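Local atomic coordinates of aminotransferase TlmJ (Streptoalloteichus hindustanus, PDB entry 5UID), a protein that probably transfers amino groups with the help of pyridoxal 5'-phosphate, as a member of the DegT/DnrJ/EryC1 aminotransferase family. Residues Trp30-Phe40 with Ile246-Ser256. Residues are numbered along the deposited sequence; the frame is centred on the assembly and turned at random.
Sequences WLGRGPRTKVF and ISNDVAASIGS. With PLP (pyridoxal-5'-phosphate), chain J.
Asp249 carries its carboxylate into the N-terminal end of helix 35-48, whose N-cap is Gly34. The carboxylate accepts backbone N-H groups at this helix start, in the fold type I architecture of the DegT/DnrJ/EryC1 aminotransferases. The axes of the opening turns, 35-40 and 249-256, come within 7.8 Å and their N-to-C directions differ by 35°. Both carboxylate oxygens are engaged. Gly34 N reaches Asp249 OD1 at 2.7 Å, out of the carboxylate plane on one face. Thr37 N comes to OD1 from the opposite face. Thr37 OG1 meets Asp249 OD1 nearly end-on to its C-O bond, at 2.7 Å. Thr37 can reach it because its OG1 is beside its own backbone N and anti to the carbonyl carbon (chi1 -63°). Asp249 OD2 takes Arg36 N at 3.0 Å, on the same face as Thr37 N, and a water held by Trp30 O. The backbone answers in turn, with Asp249 N donating to Leu31 O. An asparagine in place of Asp249 would probably leave the first turn of helix 35-48 without its negative partner and weaken the grip on Gly34, Arg36 and Thr37. Arg36 lays CB and CG across the carboxylate. Its chain then bends twice, past Ser253 CB, to a salt bridge with Glu24. Leu31 and Val250 lie side by side, CG to CG2 3.7 Å. The other branch of Val250, CG1, faces the PLP methyl C2A. Asn248 caps its own helix through OD1, which accepts from Ala251 N. Its ND2 sits by PLP C5A and binds Asp193 of the second subunit. Further along, Ala252 CB packs against Phe40 CB. The Phe40 ring lies over Gly255, whose CA stands 3.9 Å from the ring centroid in a CH-pi contact, offset toward the rim.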
loop_
_atom_site.group_PDB
_atom_site.type_symbol
_atom_site.label_atom_id
_atom_site.label_comp_id
_atom_site.label_asym_id
_atom_site.label_seq_id
_atom_site.Cartn_x
_atom_site.Cartn_y
_atom_site.Cartn_z
ATOM N N TRP A 30 -8.755 -15.146 -8.394
ATOM C CA TRP A 30 -7.359 -14.747 -8.221
ATOM C C TRP A 30 -7.315 -13.224 -8.187
ATOM O O TRP A 30 -7.297 -12.570 -9.234
ATOM C CB TRP A 30 -6.477 -15.306 -9.334
ATOM C CG TRP A 30 -5.011 -15.176 -9.034
ATOM C CD1 TRP A 30 -4.209 -14.105 -9.305
ATOM C CD2 TRP A 30 -4.176 -16.149 -8.391
ATOM N NE1 TRP A 30 -2.927 -14.353 -8.875
ATOM C CE2 TRP A 30 -2.880 -15.601 -8.312
ATOM C CE3 TRP A 30 -4.398 -17.432 -7.879
ATOM C CZ2 TRP A 30 -1.811 -16.290 -7.741
ATOM C CZ3 TRP A 30 -3.335 -18.115 -7.312
ATOM C CH2 TRP A 30 -2.058 -17.543 -7.249
ATOM N N LEU A 31 -7.301 -12.662 -6.980
ATOM C CA LEU A 31 -7.350 -11.217 -6.813
ATOM C C LEU A 31 -5.984 -10.596 -6.552
ATOM O O LEU A 31 -5.809 -9.400 -6.808
ATOM C CB LEU A 31 -8.309 -10.845 -5.672
ATOM C CG LEU A 31 -9.815 -10.794 -5.969
ATOM C CD1 LEU A 31 -10.365 -12.130 -6.452
ATOM C CD2 LEU A 31 -10.585 -10.322 -4.745
ATOM N N GLY A 32 -5.019 -11.368 -6.065
ATOM C CA GLY A 32 -3.684 -10.862 -5.821
ATOM C C GLY A 32 -2.910 -10.671 -7.111
ATOM O O GLY A 32 -3.432 -10.810 -8.217
ATOM N N ARG A 33 -1.629 -10.343 -6.952
ATOM C CA ARG A 33 -0.750 -10.162 -8.102
ATOM C C ARG A 33 -0.735 -11.419 -8.962
ATOM O O ARG A 33 -0.368 -12.500 -8.492
ATOM C CB ARG A 33 0.664 -9.819 -7.638
ATOM C CG ARG A 33 1.110 -8.415 -8.010
ATOM C CD ARG A 33 2.574 -8.170 -7.669
ATOM N NE ARG A 33 3.485 -8.930 -8.522
ATOM C CZ ARG A 33 4.209 -9.967 -8.111
ATOM N NH1 ARG A 33 4.138 -10.372 -6.851
ATOM N NH2 ARG A 33 5.009 -10.595 -8.961
ATOM N N GLY A 34 -1.143 -11.276 -10.223
ATOM C CA GLY A 34 -1.199 -12.392 -11.134
ATOM C C GLY A 34 -1.104 -11.972 -12.587
ATOM O O GLY A 34 -0.387 -11.031 -12.944
ATOM N N PRO A 35 -1.835 -12.673 -13.459
ATOM C CA PRO A 35 -1.747 -12.366 -14.897
ATOM C C PRO A 35 -2.222 -10.969 -15.261
ATOM O O PRO A 35 -1.722 -10.396 -16.237
ATOM C CB PRO A 35 -2.626 -13.449 -15.539
ATOM C CG PRO A 35 -3.551 -13.889 -14.449
ATOM C CD PRO A 35 -2.755 -13.787 -13.180
ATOM N N ARG A 36 -3.169 -10.396 -14.513
ATOM C CA ARG A 36 -3.647 -9.056 -14.842
ATOM C C ARG A 36 -2.594 -7.997 -14.543
ATOM O O ARG A 36 -2.499 -6.996 -15.266
ATOM C CB ARG A 36 -4.941 -8.748 -14.088
ATOM C CG ARG A 36 -5.989 -9.845 -14.191
ATOM C CD ARG A 36 -6.354 -10.132 -15.638
ATOM N NE ARG A 36 -7.387 -9.229 -16.135
ATOM C CZ ARG A 36 -8.682 -9.528 -16.173
ATOM N NH1 ARG A 36 -9.105 -10.711 -15.746
ATOM N NH2 ARG A 36 -9.555 -8.645 -16.641
ATOM N N THR A 37 -1.800 -8.192 -13.486
ATOM C CA THR A 37 -0.697 -7.276 -13.214
ATOM C C THR A 37 0.351 -7.336 -14.320
ATOM O O THR A 37 0.901 -6.303 -14.720
ATOM C CB THR A 37 -0.071 -7.597 -11.856
ATOM O OG1 THR A 37 -1.044 -7.394 -10.825
ATOM C CG2 THR A 37 1.141 -6.701 -11.588
ATOM N N LYS A 38 0.625 -8.536 -14.836
ATOM C CA LYS A 38 1.580 -8.666 -15.931
ATOM C C LYS A 38 1.068 -7.976 -17.190
ATOM O O LYS A 38 1.842 -7.338 -17.914
ATOM C CB LYS A 38 1.868 -10.144 -16.199
ATOM C CG LYS A 38 3.010 -10.394 -17.175
ATOM C CD LYS A 38 3.246 -11.884 -17.384
ATOM C CE LYS A 38 4.326 -12.130 -18.428
ATOM N NZ LYS A 38 4.554 -13.584 -18.670
ATOM N N VAL A 39 -0.235 -8.077 -17.457
ATOM C CA VAL A 39 -0.801 -7.426 -18.635
ATOM C C VAL A 39 -0.739 -5.909 -18.495
ATOM O O VAL A 39 -0.361 -5.201 -19.436
ATOM C CB VAL A 39 -2.240 -7.921 -18.874
ATOM C CG1 VAL A 39 -2.958 -7.023 -19.870
ATOM C CG2 VAL A 39 -2.224 -9.365 -19.369
ATOM N N PHE A 40 -1.100 -5.384 -17.320
ATOM C CA PHE A 40 -1.081 -3.936 -17.124
ATOM C C PHE A 40 0.336 -3.381 -17.213
ATOM O O PHE A 40 0.551 -2.308 -17.790
ATOM C CB PHE A 40 -1.719 -3.571 -15.783
ATOM C CG PHE A 40 -1.782 -2.090 -15.524
ATOM C CD1 PHE A 40 -2.179 -1.213 -16.522
ATOM C CD2 PHE A 40 -1.457 -1.574 -14.278
ATOM C CE1 PHE A 40 -2.240 0.150 -16.289
ATOM C CE2 PHE A 40 -1.521 -0.213 -14.037
ATOM C CZ PHE A 40 -1.912 0.651 -15.045
ATOM N N ILE A 246 3.463 -4.229 -3.204
ATOM C CA ILE A 246 2.914 -4.674 -4.472
ATOM C C ILE A 246 1.470 -4.211 -4.592
ATOM O O ILE A 246 0.827 -3.814 -3.616
ATOM C CB ILE A 246 3.011 -6.207 -4.624
ATOM C CG1 ILE A 246 2.250 -6.901 -3.490
ATOM C CG2 ILE A 246 4.466 -6.647 -4.653
ATOM C CD1 ILE A 246 2.144 -8.404 -3.649
ATOM N N SER A 247 0.954 -4.257 -5.816
ATOM C CA SER A 247 -0.451 -4.023 -6.095
ATOM C C SER A 247 -1.143 -5.373 -6.285
ATOM O O SER A 247 -0.585 -6.429 -5.971
ATOM C CB SER A 247 -0.601 -3.114 -7.317
ATOM O OG SER A 247 -1.933 -2.653 -7.447
ATOM N N ASN A 248 -2.370 -5.354 -6.805
ATOM C CA ASN A 248 -3.133 -6.579 -6.991
ATOM C C ASN A 248 -3.810 -6.563 -8.357
ATOM O O ASN A 248 -3.853 -5.538 -9.045
ATOM C CB ASN A 248 -4.162 -6.776 -5.867
ATOM C CG ASN A 248 -5.131 -5.613 -5.748
ATOM O OD1 ASN A 248 -5.985 -5.409 -6.612
ATOM N ND2 ASN A 248 -5.015 -4.856 -4.663
ATOM N N ASP A 249 -4.342 -7.727 -8.748
ATOM C CA ASP A 249 -4.940 -7.873 -10.070
ATOM C C ASP A 249 -6.272 -7.148 -10.199
ATOM O O ASP A 249 -6.711 -6.883 -11.323
ATOM C CB ASP A 249 -5.132 -9.353 -10.416
ATOM C CG ASP A 249 -3.925 -9.949 -11.123
ATOM O OD1 ASP A 249 -2.846 -9.322 -11.097
ATOM O OD2 ASP A 249 -4.062 -11.040 -11.717
ATOM N N VAL A 250 -6.936 -6.834 -9.086
ATOM C CA VAL A 250 -8.152 -6.035 -9.173
ATOM C C VAL A 250 -7.816 -4.626 -9.644
ATOM O O VAL A 250 -8.409 -4.111 -10.600
ATOM C CB VAL A 250 -8.890 -6.024 -7.823
ATOM C CG1 VAL A 250 -10.275 -5.425 -7.986
ATOM C CG2 VAL A 250 -8.980 -7.431 -7.263
ATOM N N ALA A 251 -6.839 -3.993 -8.993
ATOM C CA ALA A 251 -6.407 -2.665 -9.413
ATOM C C ALA A 251 -5.781 -2.703 -10.801
ATOM O O ALA A 251 -5.996 -1.793 -11.610
ATOM C CB ALA A 251 -5.422 -2.091 -8.395
ATOM N N ALA A 252 -5.006 -3.750 -11.097
ATOM C CA ALA A 252 -4.346 -3.839 -12.395
ATOM C C ALA A 252 -5.358 -3.961 -13.528
ATOM O O ALA A 252 -5.176 -3.366 -14.597
ATOM C CB ALA A 252 -3.375 -5.019 -12.412
ATOM N N SER A 253 -6.431 -4.730 -13.318
ATOM C CA SER A 253 -7.440 -4.872 -14.364
ATOM C C SER A 253 -8.160 -3.553 -14.615
ATOM O O SER A 253 -8.515 -3.240 -15.757
ATOM C CB SER A 253 -8.439 -5.968 -13.995
ATOM O OG SER A 253 -9.286 -5.561 -12.936
ATOM N N ILE A 254 -8.386 -2.771 -13.560
ATOM C CA ILE A 254 -8.902 -1.417 -13.739
ATOM C C ILE A 254 -7.906 -0.568 -14.519
ATOM O O ILE A 254 -8.291 0.237 -15.377
ATOM C CB ILE A 254 -9.232 -0.791 -12.370
ATOM C CG1 ILE A 254 -10.328 -1.594 -11.670
ATOM C CG2 ILE A 254 -9.652 0.667 -12.525
ATOM C CD1 ILE A 254 -10.691 -1.049 -10.307
ATOM N N GLY A 255 -6.610 -0.741 -14.241
ATOM C CA GLY A 255 -5.601 0.073 -14.904
ATOM C C GLY A 255 -5.571 -0.117 -16.408
ATOM O O GLY A 255 -5.415 0.846 -17.163
ATOM N N SER A 256 -5.706 -1.364 -16.868
ATOM C CA SER A 256 -5.722 -1.613 -18.304
ATOM C C SER A 256 -6.908 -0.924 -18.967
ATOM O O SER A 256 -6.796 -0.424 -20.092
ATOM C CB SER A 256 -5.748 -3.116 -18.581
ATOM O OG SER A 256 -4.496 -3.707 -18.286
HETATM N N1 PLP J . -9.625 -3.387 -5.063
HETATM C C2 PLP J . -9.677 -2.251 -5.837
HETATM C C2A PLP J . -10.702 -2.126 -6.921
HETATM C C3 PLP J . -8.783 -1.211 -5.616
HETATM O O3 PLP J . -8.855 -0.091 -6.399
HETATM C C4 PLP J . -7.814 -1.300 -4.622
HETATM C C4A PLP J . -6.562 -0.498 -4.856
HETATM O O4A PLP J . -5.458 -1.030 -4.974
HETATM C C5 PLP J . -7.768 -2.459 -3.844
HETATM C C6 PLP J . -8.673 -3.489 -4.073
HETATM C C5A PLP J . -6.757 -2.635 -2.730
HETATM O O4P PLP J . -6.641 -1.458 -1.959
HETATM O O HOH W 1 -6.401 -12.362 -11.880
HETATM O O HOH W 2 -4.851 -5.804 -16.700
#